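Local atomic coordinates of TlmII (Streptoalloteichus hindustanus, PDB entry 4HVM), a protein that takes part in tallysomycin biosynthesis as a member of the condensation-domain family and may bind phosphopantetheine. Residues H180-E185 with H331-H336; P215-L220 with V431-R436; W251-Q256 with S444-G449. All coordinates share one frame; numbering follows the deposited sequence.

Contact 1 (H180-E185 with H331-H336); sequences HPLDRE and HYLPYH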
loop_
_atom_site.group_PDB
_atom_site.type_symbol
_atom_site.label_atom_id
_atom_site.label_comp_id
_atom_site.label_asym_id
_atom_site.label_seq_id
_atom_site.Cartn_x
_atom_site.Cartn_y
_atom_site.Cartn_z
ATOM N N HIS A 180 -3.107 -13.073 15.441
ATOM C CA HIS A 180 -1.825 -12.412 15.648
ATOM C C HIS A 180 -0.707 -13.411 15.381
ATOM O O HIS A 180 -0.673 -14.482 15.986
ATOM C CB HIS A 180 -1.724 -11.884 17.080
ATOM C CG HIS A 180 -0.699 -10.806 17.261
ATOM N ND1 HIS A 180 0.653 -11.031 17.123
ATOM C CD2 HIS A 180 -0.832 -9.497 17.580
ATOM C CE1 HIS A 180 1.310 -9.904 17.343
ATOM N NE2 HIS A 180 0.431 -8.959 17.623
ATOM N N PRO A 181 0.212 -13.066 14.468
ATOM C CA PRO A 181 1.328 -13.942 14.091
ATOM C C PRO A 181 2.205 -14.303 15.286
ATOM O O PRO A 181 2.919 -15.304 15.241
ATOM C CB PRO A 181 2.123 -13.082 13.104
ATOM C CG PRO A 181 1.136 -12.122 12.555
ATOM C CD PRO A 181 0.216 -11.812 13.698
ATOM N N LEU A 182 2.143 -13.491 16.337
ATOM C CA LEU A 182 2.921 -13.719 17.548
ATOM C C LEU A 182 2.002 -14.034 18.724
ATOM O O LEU A 182 2.111 -13.438 19.797
ATOM C CB LEU A 182 3.783 -12.499 17.862
ATOM C CG LEU A 182 4.629 -11.983 16.699
ATOM C CD1 LEU A 182 5.479 -10.809 17.142
ATOM C CD2 LEU A 182 5.500 -13.089 16.128
ATOM N N ASP A 183 1.087 -14.973 18.510
ATOM C CA ASP A 183 0.128 -15.342 19.542
ATOM C C ASP A 183 0.812 -16.012 20.732
ATOM O O ASP A 183 0.428 -15.791 21.882
ATOM C CB ASP A 183 -0.961 -16.248 18.964
ATOM C CG ASP A 183 -2.235 -16.231 19.792
ATOM O OD1 ASP A 183 -2.980 -15.228 19.718
ATOM O OD2 ASP A 183 -2.496 -17.224 20.508
ATOM N N ARG A 184 1.823 -16.833 20.451
ATOM C CA ARG A 184 2.602 -17.462 21.511
ATOM C C ARG A 184 3.555 -16.454 22.133
ATOM O O ARG A 184 4.260 -15.737 21.425
ATOM C CB ARG A 184 3.387 -18.664 20.984
ATOM C CG ARG A 184 2.569 -19.940 20.892
ATOM C CD ARG A 184 3.458 -21.174 20.921
ATOM N NE ARG A 184 4.370 -21.220 19.782
ATOM C CZ ARG A 184 5.645 -21.583 19.862
ATOM N NH1 ARG A 184 6.399 -21.596 18.771
ATOM N NH2 ARG A 184 6.166 -21.933 21.030
ATOM N N GLU A 185 3.573 -16.405 23.460
ATOM C CA GLU A 185 4.415 -15.457 24.181
ATOM C C GLU A 185 5.901 -15.744 23.984
ATOM O O GLU A 185 6.703 -14.826 23.820
ATOM C CB GLU A 185 4.064 -15.456 25.672
ATOM C CG GLU A 185 4.889 -14.494 26.524
ATOM C CD GLU A 185 4.554 -13.030 26.283
ATOM O OE1 GLU A 185 3.614 -12.734 25.517
ATOM O OE2 GLU A 185 5.241 -12.166 26.871
ATOM N N HIS A 331 12.206 -13.303 11.329
ATOM C CA HIS A 331 12.087 -12.721 12.663
ATOM C C HIS A 331 11.064 -11.589 12.690
ATOM O O HIS A 331 11.318 -10.519 13.249
ATOM C CB HIS A 331 13.447 -12.213 13.143
ATOM C CG HIS A 331 14.521 -13.254 13.115
ATOM N ND1 HIS A 331 15.328 -13.463 12.016
ATOM C CD2 HIS A 331 14.915 -14.155 14.045
ATOM C CE1 HIS A 331 16.176 -14.442 12.274
ATOM N NE2 HIS A 331 15.948 -14.878 13.500
ATOM N N TYR A 332 9.904 -11.841 12.096
ATOM C CA TYR A 332 8.870 -10.824 11.951
ATOM C C TYR A 332 8.395 -10.247 13.280
ATOM O O TYR A 332 8.167 -10.972 14.250
ATOM C CB TYR A 332 7.679 -11.370 11.157
ATOM C CG TYR A 332 6.469 -10.460 11.154
ATOM C CD1 TYR A 332 6.457 -9.289 10.405
ATOM C CD2 TYR A 332 5.335 -10.777 11.892
ATOM C CE1 TYR A 332 5.354 -8.455 10.396
ATOM C CE2 TYR A 332 4.225 -9.949 11.891
ATOM C CZ TYR A 332 4.243 -8.789 11.140
ATOM O OH TYR A 332 3.151 -7.956 11.128
ATOM N N LEU A 333 8.271 -8.926 13.305
ATOM C CA LEU A 333 7.666 -8.199 14.412
ATOM C C LEU A 333 6.908 -7.033 13.791
ATOM O O LEU A 333 7.477 -6.288 12.988
ATOM C CB LEU A 333 8.739 -7.690 15.376
ATOM C CG LEU A 333 8.258 -6.976 16.640
ATOM C CD1 LEU A 333 7.638 -7.959 17.623
ATOM C CD2 LEU A 333 9.396 -6.205 17.293
ATOM N N PRO A 334 5.619 -6.887 14.138
ATOM C CA PRO A 334 4.748 -5.856 13.563
ATOM C C PRO A 334 5.402 -4.475 13.554
ATOM O O PRO A 334 6.039 -4.085 14.535
ATOM C CB PRO A 334 3.536 -5.874 14.494
ATOM C CG PRO A 334 3.480 -7.275 14.995
ATOM C CD PRO A 334 4.917 -7.702 15.146
ATOM N N TYR A 335 5.247 -3.760 12.442
ATOM C CA TYR A 335 5.918 -2.481 12.236
ATOM C C TYR A 335 5.660 -1.488 13.359
ATOM O O TYR A 335 6.558 -0.744 13.750
ATOM C CB TYR A 335 5.510 -1.869 10.896
ATOM C CG TYR A 335 6.250 -0.598 10.550
ATOM C CD1 TYR A 335 7.523 -0.645 10.004
ATOM C CD2 TYR A 335 5.673 0.647 10.761
ATOM C CE1 TYR A 335 8.202 0.510 9.682
ATOM C CE2 TYR A 335 6.346 1.812 10.443
ATOM C CZ TYR A 335 7.610 1.737 9.903
ATOM O OH TYR A 335 8.285 2.892 9.585
ATOM N N HIS A 336 4.438 -1.482 13.878
ATOM C CA HIS A 336 4.094 -0.591 14.978
ATOM C C HIS A 336 4.810 -1.004 16.258
ATOM O O HIS A 336 5.189 -0.157 17.065
ATOM C CB HIS A 336 2.579 -0.538 15.189
ATOM C CG HIS A 336 1.969 -1.850 15.569
ATOM N ND1 HIS A 336 1.866 -2.272 16.877
ATOM C CD2 HIS A 336 1.417 -2.830 14.814
ATOM C CE1 HIS A 336 1.285 -3.457 16.912
ATOM N NE2 HIS A 336 1.003 -3.819 15.674
#
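Tyr332 meets Pro181 through CE2 of its phenol ring, 3.8 Å from Pro181 CG, the two side chains approaching at a slant. With CG anti to the backbone N (chi1 170°), the ring is carried to the side where Pro181 lies. Its hydroxyl is engaged elsewhere, by Asp298 of strand 297-305, while Phe18 of helix 18-27 touches both Tyr332 and Pro181. The carbonyl O of Tyr332 is 3.9 Å from Leu182 CD2, a plain van der Waals neighbour; Arg191 of helix 185-198 gives this oxygen its hydrogen bond.

Leu333 starts out pointing away from the other segment, yet its CD1 branch turns back to lie 3.6 Å from Leu182 CD1, the two side chains crossing at about a right angle. In the condensation-domain fold, two chloramphenicol-acetyltransferase-like lobes are joined along the chain. Residues 180-185 probably belong to the connection leading out of the first lobe, with Arg184 as N-cap of helix 185-198. In the second, residues 331-334 form the turn between helices 314-330 and 335-344, the latter beginning with Tyr335 and His336.

Pro334, N-cap of helix 335-344, receives the same Leu182 branch end-on, its CD 3.7 Å from Leu182 CD1, so this one methyl is shared by Leu333 and Pro334. The side chains of Pro334 and His180 also cross at close to a right angle, Pro334 CG being 4.1 Å from His180 CE1. That imidazole is fixed in rotation from within its own loop, where Leu182 N donates to His180 ND1 at 3.0 Å (152° at the hydrogen), almost exactly in the ring plane.

Contact 2 (P215-L220 with V431-R436); sequences PETSRL and VLDQRR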
loop_
_atom_site.group_PDB
_atom_site.type_symbol
_atom_site.label_atom_id
_atom_site.label_comp_id
_atom_site.label_asym_id
_atom_site.label_seq_id
_atom_site.Cartn_x
_atom_site.Cartn_y
_atom_site.Cartn_z
ATOM N N PRO A 215 8.822 17.679 -0.779
ATOM C CA PRO A 215 8.659 16.468 -1.588
ATOM C C PRO A 215 8.368 16.773 -3.056
ATOM O O PRO A 215 7.457 17.542 -3.360
ATOM C CB PRO A 215 7.460 15.774 -0.938
ATOM C CG PRO A 215 6.689 16.873 -0.295
ATOM C CD PRO A 215 7.709 17.868 0.170
ATOM N N GLU A 216 9.141 16.168 -3.950
ATOM C CA GLU A 216 8.951 16.354 -5.383
ATOM C C GLU A 216 8.793 15.009 -6.090
ATOM O O GLU A 216 9.446 14.031 -5.731
ATOM C CB GLU A 216 10.117 17.149 -5.974
ATOM C CG GLU A 216 11.494 16.630 -5.585
ATOM C CD GLU A 216 12.605 17.579 -6.000
ATOM O OE1 GLU A 216 12.327 18.506 -6.790
ATOM O OE2 GLU A 216 13.752 17.402 -5.536
ATOM N N THR A 217 7.928 14.970 -7.099
ATOM C CA THR A 217 7.573 13.719 -7.765
ATOM C C THR A 217 8.185 13.569 -9.158
ATOM O O THR A 217 8.136 14.486 -9.977
ATOM C CB THR A 217 6.043 13.578 -7.860
ATOM O OG1 THR A 217 5.495 13.478 -6.541
ATOM C CG2 THR A 217 5.652 12.346 -8.660
ATOM N N SER A 218 8.760 12.397 -9.414
ATOM C CA SER A 218 9.299 12.061 -10.722
ATOM C C SER A 218 8.742 10.714 -11.160
ATOM O O SER A 218 8.487 9.847 -10.325
ATOM C CB SER A 218 10.823 12.001 -10.670
ATOM O OG SER A 218 11.362 13.180 -10.103
ATOM N N ARG A 219 8.555 10.536 -12.465
ATOM C CA ARG A 219 7.978 9.298 -12.984
ATOM C C ARG A 219 8.802 8.681 -14.109
ATOM O O ARG A 219 9.346 9.388 -14.959
ATOM C CB ARG A 219 6.542 9.533 -13.458
ATOM C CG ARG A 219 5.585 9.896 -12.342
ATOM C CD ARG A 219 4.179 10.140 -12.862
ATOM N NE ARG A 219 3.295 10.620 -11.804
ATOM C CZ ARG A 219 3.194 11.893 -11.441
ATOM N NH1 ARG A 219 3.924 12.817 -12.051
ATOM N NH2 ARG A 219 2.366 12.245 -10.466
ATOM N N LEU A 220 8.890 7.356 -14.094
ATOM C CA LEU A 220 9.552 6.601 -15.146
ATOM C C LEU A 220 8.617 5.521 -15.673
ATOM O O LEU A 220 8.283 4.578 -14.956
ATOM C CB LEU A 220 10.832 5.954 -14.614
ATOM C CG LEU A 220 11.542 4.989 -15.572
ATOM C CD1 LEU A 220 12.081 5.731 -16.787
ATOM C CD2 LEU A 220 12.649 4.241 -14.855
ATOM N N VAL A 431 6.594 5.664 -9.658
ATOM C CA VAL A 431 6.400 6.998 -9.100
ATOM C C VAL A 431 7.349 7.242 -7.929
ATOM O O VAL A 431 7.302 6.538 -6.921
ATOM C CB VAL A 431 4.951 7.219 -8.640
ATOM C CG1 VAL A 431 4.770 8.644 -8.157
ATOM C CG2 VAL A 431 3.981 6.914 -9.767
ATOM N N LEU A 432 8.209 8.246 -8.070
ATOM C CA LEU A 432 9.243 8.520 -7.073
ATOM C C LEU A 432 8.964 9.804 -6.310
ATOM O O LEU A 432 8.751 10.856 -6.909
ATOM C CB LEU A 432 10.617 8.616 -7.738
ATOM C CG LEU A 432 11.775 9.083 -6.859
ATOM C CD1 LEU A 432 12.114 8.036 -5.812
ATOM C CD2 LEU A 432 12.995 9.415 -7.707
ATOM N N ASP A 433 8.975 9.712 -4.983
ATOM C CA ASP A 433 8.796 10.876 -4.122
ATOM C C ASP A 433 10.066 11.107 -3.310
ATOM O O ASP A 433 10.411 10.304 -2.447
ATOM C CB ASP A 433 7.598 10.674 -3.191
ATOM C CG ASP A 433 6.284 10.574 -3.945
ATOM O OD1 ASP A 433 6.063 11.382 -4.872
ATOM O OD2 ASP A 433 5.478 9.678 -3.621
ATOM N N GLN A 434 10.766 12.203 -3.587
ATOM C CA GLN A 434 12.047 12.463 -2.936
ATOM C C GLN A 434 12.075 13.738 -2.107
ATOM O O GLN A 434 11.274 14.646 -2.310
ATOM C CB GLN A 434 13.178 12.503 -3.967
ATOM C CG GLN A 434 13.629 11.137 -4.430
ATOM C CD GLN A 434 15.133 11.052 -4.611
ATOM O OE1 GLN A 434 15.832 10.433 -3.808
ATOM N NE2 GLN A 434 15.637 11.670 -5.672
ATOM N N ARG A 435 13.007 13.780 -1.162
ATOM C CA ARG A 435 13.311 14.988 -0.408
ATOM C C ARG A 435 14.828 15.113 -0.329
ATOM O O ARG A 435 15.471 14.433 0.473
ATOM C CB ARG A 435 12.710 14.919 0.997
ATOM C CG ARG A 435 11.215 14.651 1.021
ATOM C CD ARG A 435 10.616 14.920 2.390
ATOM N NE ARG A 435 9.199 14.569 2.428
ATOM C CZ ARG A 435 8.283 15.221 3.138
ATOM N NH1 ARG A 435 8.628 16.270 3.872
ATOM N NH2 ARG A 435 7.017 14.823 3.107
ATOM N N ARG A 436 15.396 15.969 -1.176
ATOM C CA ARG A 436 16.848 16.080 -1.310
ATOM C C ARG A 436 17.509 16.564 -0.022
ATOM O O ARG A 436 16.991 17.453 0.655
ATOM C CB ARG A 436 17.208 17.025 -2.461
ATOM C CG ARG A 436 18.575 16.763 -3.085
ATOM C CD ARG A 436 18.495 15.686 -4.160
ATOM N NE ARG A 436 17.738 16.136 -5.325
ATOM C CZ ARG A 436 17.554 15.415 -6.426
ATOM N NH1 ARG A 436 18.073 14.198 -6.517
ATOM N NH2 ARG A 436 16.852 15.911 -7.436
#
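Thr217 and Asp433 lie side by side on one face of the sheet, and the threonine hydroxyl donates to the carboxylate: Thr217 OG1 to Asp433 OD1 is 2.7 Å, met nearly along the C-O axis. OG1 sits beside its backbone N (chi1 -64°), which leaves the CG2 methyl to pack 3.8 Å from Val431 CG1.

The backbones satisfy each other at two antiparallel hydrogen-bonded pairs. Ser218 N gives to Leu432 O and Leu432 N returns to Ser218 O at 2.8 Å; Glu216 and Gln434 do the same, Glu216 N reaching Gln434 O at 3.1 Å. Two of these carbonyls take a further CA-H...O contact, Leu432 O from Thr217 CA at 3.2 Å and Gln434 O from Pro215 CA at 3.3 Å. Strand 216-223 is thereby joined antiparallel, as an edge strand, to 427-434 in the mixed sheet of what is probably the second condensation-domain lobe. The other margin of 427-434 bonds to strand 417-424, through Val431 with Ser420 and Asp433 with Asp418.

Gln434 OE1 finds its donor in Thr417. On the same face as Gln434, Glu216 OE2 makes a long and, the arginine being poorly ordered, weakly defined salt bridge to Arg436 NH2, 3.9 Å; the oxygen lies well out of the guanidinium plane, so that no N-H points at it. Arg435 rests one guanidinium face on Pro215, CZ 4.0 Å from Pro215 CD, and has a cation-pi partner in Trp412.

Contact 3 (W251-Q256 with S444-G449); sequences WWLWTQ and SALLDG
Trp252 of helix 241-255 lays one face of its indole on the first turn of helix 445-459, both helices probably belonging to the second condensation-domain lobe. The main interaction is CH-pi: Leu446 CA stands 3.6 Å from the centroid of the six-membered ring, 10° off its normal. A trans first torsion (chi1 -169°) swings the indole across to that helix. Apolar contacts surround this point. Leu446 CG is 3.6 Å from Trp252 CE3, Ala445 CB is 3.9 Å from Trp252 CZ2, and Leu253 CD2 adds a looser touch on Leu446 CD1. At Gly449 the absent side chain leaves room for the pyrrole side, Trp252 CD1 lying 3.9 Å from Gly449 CA. Two carbonyls come up against ring carbons: Ala445 O is 3.3 Å from Trp252 CZ2, and Gly449 O is 3.6 Å from Trp251 CZ3, near that ring's plane. Replacing Trp252 with an alanine would probably leave the backbone of Ala445 and Leu446 without its aromatic cover and open a gap between the helices. The axes of helix segments 251-255 and 445-449, 10.3 Å apart at 122°, are thus bridged by an indole set against backbone and aliphatic groups, implying cohesion by dispersion and shape rather than directed hydrogen bonds.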
loop_
_atom_site.group_PDB
_atom_site.type_symbol
_atom_site.label_atom_id
_atom_site.label_comp_id
_atom_site.label_asym_id
_atom_site.label_seq_id
_atom_site.Cartn_x
_atom_site.Cartn_y
_atom_site.Cartn_z
ATOM N N TRP A 251 21.065 -0.098 -4.692
ATOM C CA TRP A 251 22.266 -0.031 -5.516
ATOM C C TRP A 251 22.614 1.398 -5.902
ATOM O O TRP A 251 23.758 1.823 -5.758
ATOM C CB TRP A 251 22.103 -0.872 -6.782
ATOM C CG TRP A 251 23.090 -0.523 -7.859
ATOM C CD1 TRP A 251 24.397 -0.910 -7.932
ATOM C CD2 TRP A 251 22.844 0.280 -9.022
ATOM N NE1 TRP A 251 24.980 -0.398 -9.067
ATOM C CE2 TRP A 251 24.047 0.336 -9.752
ATOM C CE3 TRP A 251 21.724 0.956 -9.514
ATOM C CZ2 TRP A 251 24.163 1.041 -10.947
ATOM C CZ3 TRP A 251 21.840 1.657 -10.702
ATOM C CH2 TRP A 251 23.051 1.693 -11.404
ATOM N N TRP A 252 21.626 2.136 -6.401
ATOM C CA TRP A 252 21.875 3.489 -6.879
ATOM C C TRP A 252 22.254 4.426 -5.744
ATOM O O TRP A 252 23.162 5.244 -5.886
ATOM C CB TRP A 252 20.670 4.048 -7.628
ATOM C CG TRP A 252 20.997 5.320 -8.340
ATOM C CD1 TRP A 252 21.567 5.440 -9.574
ATOM C CD2 TRP A 252 20.794 6.654 -7.861
ATOM N NE1 TRP A 252 21.725 6.763 -9.899
ATOM C CE2 TRP A 252 21.257 7.530 -8.864
ATOM C CE3 TRP A 252 20.262 7.194 -6.686
ATOM C CZ2 TRP A 252 21.204 8.913 -8.728
ATOM C CZ3 TRP A 252 20.209 8.569 -6.554
ATOM C CH2 TRP A 252 20.677 9.413 -7.569
ATOM N N LEU A 253 21.557 4.308 -4.620
ATOM C CA LEU A 253 21.876 5.110 -3.447
ATOM C C LEU A 253 23.261 4.757 -2.907
ATOM O O LEU A 253 23.884 5.552 -2.204
ATOM C CB LEU A 253 20.816 4.923 -2.361
ATOM C CG LEU A 253 19.393 5.360 -2.718
ATOM C CD1 LEU A 253 18.456 5.103 -1.553
ATOM C CD2 LEU A 253 19.363 6.825 -3.125
ATOM N N TRP A 254 23.734 3.559 -3.233
ATOM C CA TRP A 254 25.079 3.147 -2.859
ATOM C C TRP A 254 26.108 3.836 -3.756
ATOM O O TRP A 254 27.164 4.260 -3.285
ATOM C CB TRP A 254 25.209 1.621 -2.920
ATOM C CG TRP A 254 26.620 1.123 -2.883
ATOM C CD1 TRP A 254 27.453 1.093 -1.803
ATOM C CD2 TRP A 254 27.361 0.572 -3.977
ATOM N NE1 TRP A 254 28.669 0.565 -2.158
ATOM C CE2 TRP A 254 28.639 0.236 -3.487
ATOM C CE3 TRP A 254 27.070 0.331 -5.322
ATOM C CZ2 TRP A 254 29.625 -0.324 -4.297
ATOM C CZ3 TRP A 254 28.051 -0.225 -6.125
ATOM C CH2 TRP A 254 29.311 -0.547 -5.610
ATOM N N THR A 255 25.788 3.962 -5.043
ATOM C CA THR A 255 26.655 4.665 -5.987
ATOM C C THR A 255 26.487 6.174 -5.865
ATOM O O THR A 255 27.472 6.913 -5.871
ATOM C CB THR A 255 26.367 4.268 -7.453
ATOM O OG1 THR A 255 25.051 4.692 -7.817
ATOM C CG2 THR A 255 26.477 2.771 -7.646
ATOM N N GLN A 256 25.229 6.606 -5.750
ATOM C CA GLN A 256 24.833 8.022 -5.761
ATOM C C GLN A 256 25.149 8.683 -7.102
ATOM O O GLN A 256 24.464 9.607 -7.525
ATOM C CB GLN A 256 25.498 8.801 -4.619
ATOM C CG GLN A 256 25.395 8.133 -3.269
ATOM C CD GLN A 256 26.603 8.410 -2.399
ATOM O OE1 GLN A 256 27.184 7.495 -1.816
ATOM N NE2 GLN A 256 26.990 9.679 -2.309
ATOM N N SER A 444 15.225 12.044 -10.119
ATOM C CA SER A 444 15.405 12.221 -11.554
ATOM C C SER A 444 16.631 11.461 -12.040
ATOM O O SER A 444 16.536 10.602 -12.916
ATOM C CB SER A 444 15.539 13.703 -11.908
ATOM O OG SER A 444 15.793 13.862 -13.298
ATOM N N ALA A 445 17.783 11.788 -11.465
ATOM C CA ALA A 445 19.020 11.073 -11.752
ATOM C C ALA A 445 18.923 9.646 -11.230
ATOM O O ALA A 445 19.645 8.755 -11.681
ATOM C CB ALA A 445 20.199 11.788 -11.118
ATOM N N LEU A 446 18.026 9.443 -10.271
ATOM C CA LEU A 446 17.750 8.122 -9.730
ATOM C C LEU A 446 16.993 7.297 -10.764
ATOM O O LEU A 446 17.285 6.119 -10.966
ATOM C CB LEU A 446 16.935 8.244 -8.440
ATOM C CG LEU A 446 16.782 7.026 -7.526
ATOM C CD1 LEU A 446 16.524 7.483 -6.100
ATOM C CD2 LEU A 446 15.664 6.107 -7.987
ATOM N N LEU A 447 16.020 7.920 -11.417
ATOM C CA LEU A 447 15.187 7.210 -12.383
ATOM C C LEU A 447 15.925 6.854 -13.672
ATOM O O LEU A 447 15.613 5.850 -14.311
ATOM C CB LEU A 447 13.917 8.000 -12.696
ATOM C CG LEU A 447 12.919 8.106 -11.541
ATOM C CD1 LEU A 447 11.605 8.692 -12.024
ATOM C CD2 LEU A 447 12.696 6.753 -10.890
ATOM N N ASP A 448 16.897 7.678 -14.052
ATOM C CA ASP A 448 17.747 7.363 -15.193
ATOM C C ASP A 448 18.684 6.221 -14.826
ATOM O O ASP A 448 19.089 5.437 -15.684
ATOM C CB ASP A 448 18.554 8.585 -15.634
ATOM C CG ASP A 448 17.699 9.639 -16.313
ATOM O OD1 ASP A 448 17.191 9.372 -17.424
ATOM O OD2 ASP A 448 17.551 10.742 -15.744
ATOM N N GLY A 449 19.024 6.135 -13.542
ATOM C CA GLY A 449 19.869 5.067 -13.040
ATOM C C GLY A 449 19.147 3.734 -12.998
ATOM O O GLY A 449 19.685 2.713 -13.429
#

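Overall arrangement
Along the chain the three contacts interleave, every first segment preceding every second one. Contacts 2 and 3 are neighbours, their centres about 12 Å apart. Leu447, on the side of helix 445-459 turned from Trp252, packs on the edge strand of contact 2, with Leu447 CD1 3.6 Å from Ser218 C and Leu447 O 3.4 Å from Leu220 CD2. Helix 445-459 therefore lies between strand 216-223 and helix 241-255. Contact 1 stands apart, about 33 Å and 34 Å between centres from contacts 2 and 3 and about 14 Å and 15 Å between nearest atoms. It probably ties the connection out of the first lobe to the second, within which the other two contacts lie.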